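Long-range contact in Glyoxalase/bleomycin resistance protein/dioxygenase (Vibrio splendidus, PDB 2RK9), which is of unknown function but belongs to the glyoxalase/bleomycin resistance/dioxygenase superfamily, which includes metal-dependent enzymes and drug-binding resistance proteins: residues V8-Q20 / F40-G54. The protein carries 1 engineered substitution. Numbering follows the deposited sequence.
Sequences VPELYCFDINVSQ and FVYLTLDGVDVMLEG
Glu10 to Tyr12 pair in parallel with Met51 to Glu53, flanked and joined by four backbone hydrogen bonds, Met51 N to Pro9 O, Leu11 N to Met51 O, Glu53 N to Leu11 O and Cys13 N to Glu53 O, the short strand axes lying 4.5 Å apart at 21°. On the sheet face that carries Glu10, Met51 and Glu53, the selenomethionine Met51 bends at chi3 (-94°) and brings CE tightly against Val8 CG1, at 3.5 Å. Beside it Glu10 reaches out extended, its OE2 meeting the edge of the Phe40 ring near its plane, 3.7 Å from CE1. The same OE2 lies 3.0 Å from Glu53 OE1, two acceptors without a hydrogen bond, while Glu10 OE1 is held by a salt bridge to Arg131 and a hydrogen bond from Asn76. On the opposite face Leu52 is the hub: CD2 touches Leu11 CD1 (4.0 Å) and Cys13 SG, CD1 lies against the backbone of Gln20, and CB receives Ile16 CD1 at 3.7 Å. Ile16 CD1, carried outward by a CG1 placed opposite the backbone N (chi1 -171°), also meets Val41 CG2. Ser19 OG is hydrogen-bonded to Asp126 of the second subunit. Helix 16-26 packs on the Val41 and Leu52 face of the hairpin, with Phe23 also against Leu52. Strand 7-12, which continues the sheet to strand 75-80, forms with helix 16-26 and strands 30-35, 40-45 and 48-53 the βαβββ unit characteristic of this superfamily.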
ATOM      1  N   VAL B   8       2.637  -4.114   3.806  1.00  5.87           N
ATOM      2  CA  VAL B   8       3.369  -4.469   2.602  1.00  6.84           C
ATOM      3  C   VAL B   8       2.356  -4.706   1.495  1.00  5.98           C
ATOM      4  O   VAL B   8       1.574  -5.648   1.539  1.00  6.26           O
ATOM      5  CB  VAL B   8       4.224  -5.750   2.797  1.00  6.44           C
ATOM      6  CG1 VAL B   8       5.017  -6.047   1.523  1.00  7.89           C
ATOM      7  CG2 VAL B   8       5.181  -5.571   3.975  1.00  5.83           C
ATOM      8  N   PRO B   9       2.338  -3.823   0.500  1.00  6.23           N
ATOM      9  CA  PRO B   9       1.394  -3.978  -0.605  1.00  5.80           C
ATOM     10  C   PRO B   9       1.770  -5.158  -1.483  1.00  5.30           C
ATOM     11  O   PRO B   9       2.946  -5.403  -1.735  1.00  5.79           O
ATOM     12  CB  PRO B   9       1.530  -2.660  -1.365  1.00  7.12           C
ATOM     13  CG  PRO B   9       2.011  -1.695  -0.320  1.00  8.76           C
ATOM     14  CD  PRO B   9       3.025  -2.524   0.421  1.00  6.95           C
ATOM     15  N   GLU B  10       0.766  -5.904  -1.921  1.00  5.76           N
ATOM     16  CA  GLU B  10       1.005  -7.010  -2.831  1.00  6.81           C
ATOM     17  C   GLU B  10       0.307  -6.571  -4.105  1.00  6.53           C
ATOM     18  O   GLU B  10      -0.883  -6.267  -4.093  1.00  7.01           O
ATOM     19  CB  GLU B  10       0.403  -8.310  -2.309  1.00  8.06           C
ATOM     20  CG  GLU B  10       0.519  -9.450  -3.308  1.00 12.55           C
ATOM     21  CD  GLU B  10       0.197 -10.797  -2.700  1.00 15.93           C
ATOM     22  OE1 GLU B  10      -0.790 -10.879  -1.944  1.00 17.56           O
ATOM     23  OE2 GLU B  10       0.932 -11.770  -2.990  1.00 18.18           O
ATOM     24  N   LEU B  11       1.056  -6.531  -5.200  1.00  5.80           N
ATOM     25  CA  LEU B  11       0.520  -6.071  -6.476  1.00  6.28           C
ATOM     26  C   LEU B  11       0.388  -7.151  -7.540  1.00  6.59           C
ATOM     27  O   LEU B  11       1.325  -7.904  -7.787  1.00  6.45           O
ATOM     28  CB  LEU B  11       1.427  -4.971  -7.030  1.00  6.25           C
ATOM     29  CG  LEU B  11       1.896  -3.895  -6.049  1.00  7.64           C
ATOM     30  CD1 LEU B  11       2.874  -2.964  -6.761  1.00  9.21           C
ATOM     31  CD2 LEU B  11       0.696  -3.129  -5.506  1.00  8.51           C
ATOM     32  N   TYR B  12      -0.779  -7.215  -8.177  1.00  7.09           N
ATOM     33  CA  TYR B  12      -0.987  -8.168  -9.257  1.00  7.53           C
ATOM     34  C   TYR B  12      -0.279  -7.587 -10.481  1.00  7.42           C
ATOM     35  O   TYR B  12      -0.332  -6.381 -10.707  1.00  7.78           O
ATOM     36  CB  TYR B  12      -2.470  -8.334  -9.590  1.00  9.58           C
ATOM     37  CG  TYR B  12      -2.667  -9.193 -10.823  1.00 13.45           C
ATOM     38  CD1 TYR B  12      -2.423 -10.565 -10.781  1.00 15.23           C
ATOM     39  CD2 TYR B  12      -3.001  -8.620 -12.055  1.00 15.32           C
ATOM     40  CE1 TYR B  12      -2.498 -11.345 -11.930  1.00 17.73           C
ATOM     41  CE2 TYR B  12      -3.079  -9.390 -13.209  1.00 15.64           C
ATOM     42  CZ  TYR B  12      -2.825 -10.751 -13.137  1.00 18.18           C
ATOM     43  OH  TYR B  12      -2.895 -11.517 -14.273  1.00 20.24           O
ATOM     44  N   CYS B  13       0.369  -8.441 -11.266  1.00  6.15           N
ATOM     45  CA  CYS B  13       1.092  -7.987 -12.452  1.00  6.76           C
ATOM     46  C   CYS B  13       0.674  -8.758 -13.699  1.00  7.53           C
ATOM     47  O   CYS B  13       0.573  -9.985 -13.671  1.00  9.01           O
ATOM     48  CB  CYS B  13       2.603  -8.150 -12.256  1.00  7.57           C
ATOM     49  SG  CYS B  13       3.302  -7.255 -10.832  1.00  9.27           S
ATOM     50  N   PHE B  14       0.441  -8.040 -14.795  1.00  6.90           N
ATOM     51  CA  PHE B  14       0.051  -8.686 -16.047  1.00  7.49           C
ATOM     52  C   PHE B  14       1.156  -9.637 -16.502  1.00  8.18           C
ATOM     53  O   PHE B  14       0.884 -10.768 -16.896  1.00  9.05           O
ATOM     54  CB  PHE B  14      -0.213  -7.633 -17.128  1.00  8.83           C
ATOM     55  CG  PHE B  14      -1.371  -6.735 -16.822  1.00  8.15           C
ATOM     56  CD1 PHE B  14      -2.676  -7.190 -16.957  1.00 10.05           C
ATOM     57  CD2 PHE B  14      -1.157  -5.435 -16.389  1.00 10.01           C
ATOM     58  CE1 PHE B  14      -3.753  -6.361 -16.662  1.00  9.86           C
ATOM     59  CE2 PHE B  14      -2.230  -4.595 -16.091  1.00  9.82           C
ATOM     60  CZ  PHE B  14      -3.525  -5.058 -16.228  1.00  9.45           C
ATOM     61  N   ASP B  15       2.396  -9.162 -16.454  1.00  7.61           N
ATOM     62  CA  ASP B  15       3.563  -9.968 -16.823  1.00  7.44           C
ATOM     63  C   ASP B  15       4.568  -9.817 -15.682  1.00  6.59           C
ATOM     64  O   ASP B  15       5.224  -8.782 -15.554  1.00  5.63           O
ATOM     65  CB  ASP B  15       4.174  -9.462 -18.133  1.00  9.11           C
ATOM     66  CG  ASP B  15       5.330 -10.324 -18.613  1.00 10.70           C
ATOM     67  OD1 ASP B  15       6.179 -10.704 -17.780  1.00 11.96           O
ATOM     68  OD2 ASP B  15       5.397 -10.608 -19.823  1.00 10.45           O
ATOM     69  N   ILE B  16       4.692 -10.849 -14.855  1.00  6.99           N
ATOM     70  CA  ILE B  16       5.591 -10.783 -13.712  1.00  7.80           C
ATOM     71  C   ILE B  16       7.049 -10.472 -14.033  1.00  6.53           C
ATOM     72  O   ILE B  16       7.729  -9.812 -13.251  1.00  7.29           O
ATOM     73  CB  ILE B  16       5.546 -12.086 -12.883  1.00  7.29           C
ATOM     74  CG1 ILE B  16       6.316 -11.885 -11.577  1.00  6.92           C
ATOM     75  CG2 ILE B  16       6.174 -13.228 -13.664  1.00  7.69           C
ATOM     76  CD1 ILE B  16       5.774 -10.758 -10.723  1.00  7.50           C
ATOM     77  N   ASN B  17       7.540 -10.953 -15.167  1.00  7.97           N
ATOM     78  CA  ASN B  17       8.924 -10.703 -15.547  1.00  8.98           C
ATOM     79  C   ASN B  17       9.130  -9.231 -15.873  1.00  9.40           C
ATOM     80  O   ASN B  17      10.150  -8.638 -15.510  1.00  9.07           O
ATOM     81  CB  ASN B  17       9.307 -11.576 -16.752  1.00 12.03           C
ATOM     82  CG  ASN B  17       9.589 -13.019 -16.358  1.00 17.06           C
ATOM     83  OD1 ASN B  17       9.500 -13.934 -17.181  1.00 23.06           O
ATOM     84  ND2 ASN B  17       9.943 -13.224 -15.095  1.00 19.13           N
ATOM     85  N   VAL B  18       8.152  -8.646 -16.556  1.00  7.11           N
ATOM     86  CA  VAL B  18       8.217  -7.240 -16.925  1.00  7.94           C
ATOM     87  C   VAL B  18       8.188  -6.346 -15.686  1.00  7.46           C
ATOM     88  O   VAL B  18       8.969  -5.400 -15.571  1.00  6.87           O
ATOM     89  CB  VAL B  18       7.040  -6.858 -17.862  1.00  7.65           C
ATOM     90  CG1 VAL B  18       6.989  -5.338 -18.058  1.00  8.20           C
ATOM     91  CG2 VAL B  18       7.205  -7.560 -19.207  1.00  9.62           C
ATOM     92  N   SER B  19       7.287  -6.649 -14.758  1.00  6.97           N
ATOM     93  CA  SER B  19       7.178  -5.857 -13.539  1.00  5.70           C
ATOM     94  C   SER B  19       8.412  -5.998 -12.647  1.00  5.73           C
ATOM     95  O   SER B  19       8.891  -5.024 -12.064  1.00  7.22           O
ATOM     96  CB  SER B  19       5.925  -6.259 -12.770  1.00  6.71           C
ATOM     97  OG  SER B  19       4.781  -6.017 -13.564  1.00  8.06           O
ATOM     98  N   GLN B  20       8.932  -7.209 -12.535  1.00  7.13           N
ATOM     99  CA  GLN B  20      10.112  -7.407 -11.713  1.00  7.40           C
ATOM    100  C   GLN B  20      11.285  -6.612 -12.276  1.00  8.18           C
ATOM    101  O   GLN B  20      12.007  -5.953 -11.527  1.00  8.10           O
ATOM    102  CB  GLN B  20      10.489  -8.882 -11.654  1.00  8.88           C
ATOM    103  CG  GLN B  20      11.679  -9.164 -10.755  1.00 11.16           C
ATOM    104  CD  GLN B  20      12.054 -10.629 -10.747  1.00 12.60           C
ATOM    105  OE1 GLN B  20      11.182 -11.498 -10.686  1.00 13.17           O
ATOM    106  NE2 GLN B  20      13.349 -10.915 -10.800  1.00 13.01           N
ATOM    107  N   PHE B  40       5.569 -15.365  -7.755  1.00  8.83           N
ATOM    108  CA  PHE B  40       5.629 -14.481  -6.599  1.00  7.79           C
ATOM    109  C   PHE B  40       7.046 -13.959  -6.381  1.00  8.43           C
ATOM    110  O   PHE B  40       8.015 -14.715  -6.456  1.00  9.51           O
ATOM    111  CB  PHE B  40       5.174 -15.237  -5.355  1.00  8.95           C
ATOM    112  CG  PHE B  40       5.297 -14.452  -4.079  1.00  7.66           C
ATOM    113  CD1 PHE B  40       4.306 -13.555  -3.700  1.00  8.25           C
ATOM    114  CD2 PHE B  40       6.403 -14.618  -3.251  1.00  8.58           C
ATOM    115  CE1 PHE B  40       4.413 -12.843  -2.513  1.00  8.97           C
ATOM    116  CE2 PHE B  40       6.519 -13.907  -2.060  1.00  9.53           C
ATOM    117  CZ  PHE B  40       5.524 -13.017  -1.692  1.00 10.07           C
ATOM    118  N   VAL B  41       7.154 -12.663  -6.108  1.00  6.33           N
ATOM    119  CA  VAL B  41       8.446 -12.034  -5.873  1.00  8.80           C
ATOM    120  C   VAL B  41       8.330 -11.067  -4.695  1.00  7.96           C
ATOM    121  O   VAL B  41       7.372 -10.304  -4.599  1.00 10.50           O
ATOM    122  CB  VAL B  41       8.912 -11.239  -7.113  1.00  8.59           C
ATOM    123  CG1 VAL B  41      10.366 -10.805  -6.938  1.00 11.78           C
ATOM    124  CG2 VAL B  41       8.740 -12.084  -8.366  1.00 11.85           C
ATOM    125  N   TYR B  42       9.301 -11.119  -3.790  1.00  7.40           N
ATOM    126  CA  TYR B  42       9.301 -10.231  -2.635  1.00  7.75           C
ATOM    127  C   TYR B  42      10.474  -9.271  -2.794  1.00  7.22           C
ATOM    128  O   TYR B  42      11.628  -9.694  -2.810  1.00  8.49           O
ATOM    129  CB  TYR B  42       9.464 -11.029  -1.343  1.00  8.25           C
ATOM    130  CG  TYR B  42       9.133 -10.227  -0.109  1.00  8.43           C
ATOM    131  CD1 TYR B  42       7.891 -10.337   0.500  1.00  8.53           C
ATOM    132  CD2 TYR B  42      10.059  -9.342   0.437  1.00  9.68           C
ATOM    133  CE1 TYR B  42       7.573  -9.589   1.627  1.00  8.40           C
ATOM    134  CE2 TYR B  42       9.751  -8.583   1.567  1.00  8.92           C
ATOM    135  CZ  TYR B  42       8.501  -8.716   2.154  1.00  8.88           C
ATOM    136  OH  TYR B  42       8.175  -7.973   3.260  1.00 12.30           O
ATOM    137  N   LEU B  43      10.184  -7.979  -2.932  1.00  7.63           N
ATOM    138  CA  LEU B  43      11.255  -7.004  -3.105  1.00  8.33           C
ATOM    139  C   LEU B  43      11.340  -5.972  -1.988  1.00  8.62           C
ATOM    140  O   LEU B  43      10.444  -5.852  -1.152  1.00  8.07           O
ATOM    141  CB  LEU B  43      11.111  -6.286  -4.448  1.00  9.81           C
ATOM    142  CG  LEU B  43      11.015  -7.201  -5.673  1.00 10.23           C
ATOM    143  CD1 LEU B  43       9.564  -7.564  -5.909  1.00 11.74           C
ATOM    144  CD2 LEU B  43      11.583  -6.498  -6.898  1.00 12.16           C
ATOM    145  N   THR B  44      12.440  -5.234  -1.981  1.00  8.43           N
ATOM    146  CA  THR B  44      12.657  -4.203  -0.979  1.00  8.02           C
ATOM    147  C   THR B  44      13.549  -3.119  -1.563  1.00  7.30           C
ATOM    148  O   THR B  44      14.362  -3.373  -2.454  1.00  7.74           O
ATOM    149  CB  THR B  44      13.336  -4.781   0.289  1.00  9.85           C
ATOM    150  OG1 THR B  44      13.399  -3.777   1.314  1.00 11.70           O
ATOM    151  CG2 THR B  44      14.737  -5.249  -0.034  1.00 11.60           C
ATOM    152  N   LEU B  45      13.358  -1.906  -1.066  1.00  8.86           N
ATOM    153  CA  LEU B  45      14.156  -0.761  -1.470  1.00 10.44           C
ATOM    154  C   LEU B  45      14.558  -0.141  -0.144  1.00  9.82           C
ATOM    155  O   LEU B  45      13.775   0.569   0.480  1.00  9.62           O
ATOM    156  CB  LEU B  45      13.338   0.242  -2.291  1.00 11.16           C
ATOM    157  CG  LEU B  45      14.147   1.411  -2.880  1.00 13.46           C
ATOM    158  CD1 LEU B  45      14.928   0.923  -4.091  1.00 14.71           C
ATOM    159  CD2 LEU B  45      13.235   2.527  -3.328  1.00 12.88           C
ATOM    160  N   ASP B  46      15.772  -0.457   0.297  1.00 10.46           N
ATOM    161  CA  ASP B  46      16.290   0.051   1.557  1.00 10.94           C
ATOM    162  C   ASP B  46      15.395  -0.204   2.769  1.00 11.57           C
ATOM    163  O   ASP B  46      15.237   0.657   3.632  1.00 11.36           O
ATOM    164  CB  ASP B  46      16.589   1.544   1.435  1.00 13.91           C
ATOM    165  CG  ASP B  46      17.652   1.832   0.395  1.00 14.50           C
ATOM    166  OD1 ASP B  46      18.685   1.134   0.398  1.00 18.02           O
ATOM    167  OD2 ASP B  46      17.459   2.748  -0.424  1.00 16.83           O
ATOM    168  N   GLY B  47      14.806  -1.392   2.840  1.00 11.23           N
ATOM    169  CA  GLY B  47      13.974  -1.713   3.985  1.00 11.48           C
ATOM    170  C   GLY B  47      12.475  -1.579   3.809  1.00 10.21           C
ATOM    171  O   GLY B  47      11.711  -2.044   4.649  1.00 13.22           O
ATOM    172  N   VAL B  48      12.049  -0.925   2.734  1.00  8.26           N
ATOM    173  CA  VAL B  48      10.630  -0.765   2.454  1.00  6.86           C
ATOM    174  C   VAL B  48      10.288  -1.885   1.475  1.00  5.94           C
ATOM    175  O   VAL B  48      10.839  -1.949   0.383  1.00  6.44           O
ATOM    176  CB  VAL B  48      10.342   0.609   1.832  1.00  6.10           C
ATOM    177  CG1 VAL B  48       8.842   0.844   1.789  1.00  5.88           C
ATOM    178  CG2 VAL B  48      11.017   1.696   2.655  1.00  9.44           C
ATOM    179  N   ASP B  49       9.375  -2.762   1.879  1.00  7.32           N
ATOM    180  CA  ASP B  49       9.022  -3.919   1.063  1.00  7.54           C
ATOM    181  C   ASP B  49       7.752  -3.841   0.209  1.00  6.59           C
ATOM    182  O   ASP B  49       6.810  -3.113   0.524  1.00  6.94           O
ATOM    183  CB  ASP B  49       8.921  -5.163   1.956  1.00  8.53           C
ATOM    184  CG  ASP B  49      10.149  -5.373   2.829  1.00 10.66           C
ATOM    185  OD1 ASP B  49      11.242  -4.870   2.486  1.00 12.37           O
ATOM    186  OD2 ASP B  49      10.021  -6.072   3.856  1.00 12.56           O
ATOM    187  N   VAL B  50       7.751  -4.620  -0.870  1.00  6.34           N
ATOM    188  CA  VAL B  50       6.618  -4.723  -1.782  1.00  6.54           C
ATOM    189  C   VAL B  50       6.610  -6.138  -2.362  1.00  7.02           C
ATOM    190  O   VAL B  50       7.666  -6.741  -2.568  1.00  7.01           O
ATOM    191  CB  VAL B  50       6.714  -3.711  -2.966  1.00  8.49           C
ATOM    192  CG1 VAL B  50       7.955  -3.973  -3.779  1.00 10.05           C
ATOM    193  CG2 VAL B  50       5.487  -3.838  -3.883  1.00 10.01           C
HETATM  194  N   MSE B  51       5.414  -6.664  -2.603  1.00  6.49           N
HETATM  195  CA  MSE B  51       5.263  -7.987  -3.188  1.00  8.21           C
HETATM  196  C   MSE B  51       4.628  -7.904  -4.574  1.00  6.88           C
HETATM  197  O   MSE B  51       3.665  -7.167  -4.785  1.00  6.93           O
HETATM  198  CB  MSE B  51       4.385  -8.875  -2.309  1.00 10.21           C
HETATM  199  CG  MSE B  51       5.010  -9.274  -1.005  1.00 12.99           C
HETATM  200 SE   MSE B  51       3.750 -10.290   0.037  1.00 18.75          SE
HETATM  201  CE  MSE B  51       3.012  -8.829   1.077  1.00 14.65           C
ATOM    202  N   LEU B  52       5.182  -8.663  -5.513  1.00  5.89           N
ATOM    203  CA  LEU B  52       4.645  -8.711  -6.867  1.00  7.32           C
ATOM    204  C   LEU B  52       4.102 -10.119  -7.096  1.00  8.14           C
ATOM    205  O   LEU B  52       4.736 -11.107  -6.730  1.00  7.41           O
ATOM    206  CB  LEU B  52       5.729  -8.407  -7.906  1.00  7.49           C
ATOM    207  CG  LEU B  52       6.425  -7.050  -7.798  1.00  8.03           C
ATOM    208  CD1 LEU B  52       7.429  -6.912  -8.944  1.00  9.42           C
ATOM    209  CD2 LEU B  52       5.398  -5.913  -7.833  1.00  8.61           C
ATOM    210  N   GLU B  53       2.921 -10.204  -7.689  1.00  8.06           N
ATOM    211  CA  GLU B  53       2.316 -11.498  -7.962  1.00 10.43           C
ATOM    212  C   GLU B  53       1.725 -11.523  -9.364  1.00 10.36           C
ATOM    213  O   GLU B  53       0.859 -10.716  -9.690  1.00  8.64           O
ATOM    214  CB  GLU B  53       1.228 -11.796  -6.933  1.00 14.31           C
ATOM    215  CG  GLU B  53       0.617 -13.154  -7.123  1.00 19.30           C
ATOM    216  CD  GLU B  53       0.737 -14.021  -5.885  1.00 23.93           C
ATOM    217  OE1 GLU B  53      -0.083 -13.839  -4.965  1.00 28.08           O
ATOM    218  OE2 GLU B  53       1.655 -14.869  -5.830  1.00 23.36           O
ATOM    219  N   GLY B  54       2.205 -12.453 -10.188  1.00 10.35           N
ATOM    220  CA  GLY B  54       1.710 -12.563 -11.550  1.00 11.75           C
ATOM    221  C   GLY B  54       0.425 -13.369 -11.637  1.00 15.14           C
ATOM    222  O   GLY B  54      -0.090 -13.597 -12.737  1.00 18.57           O
TER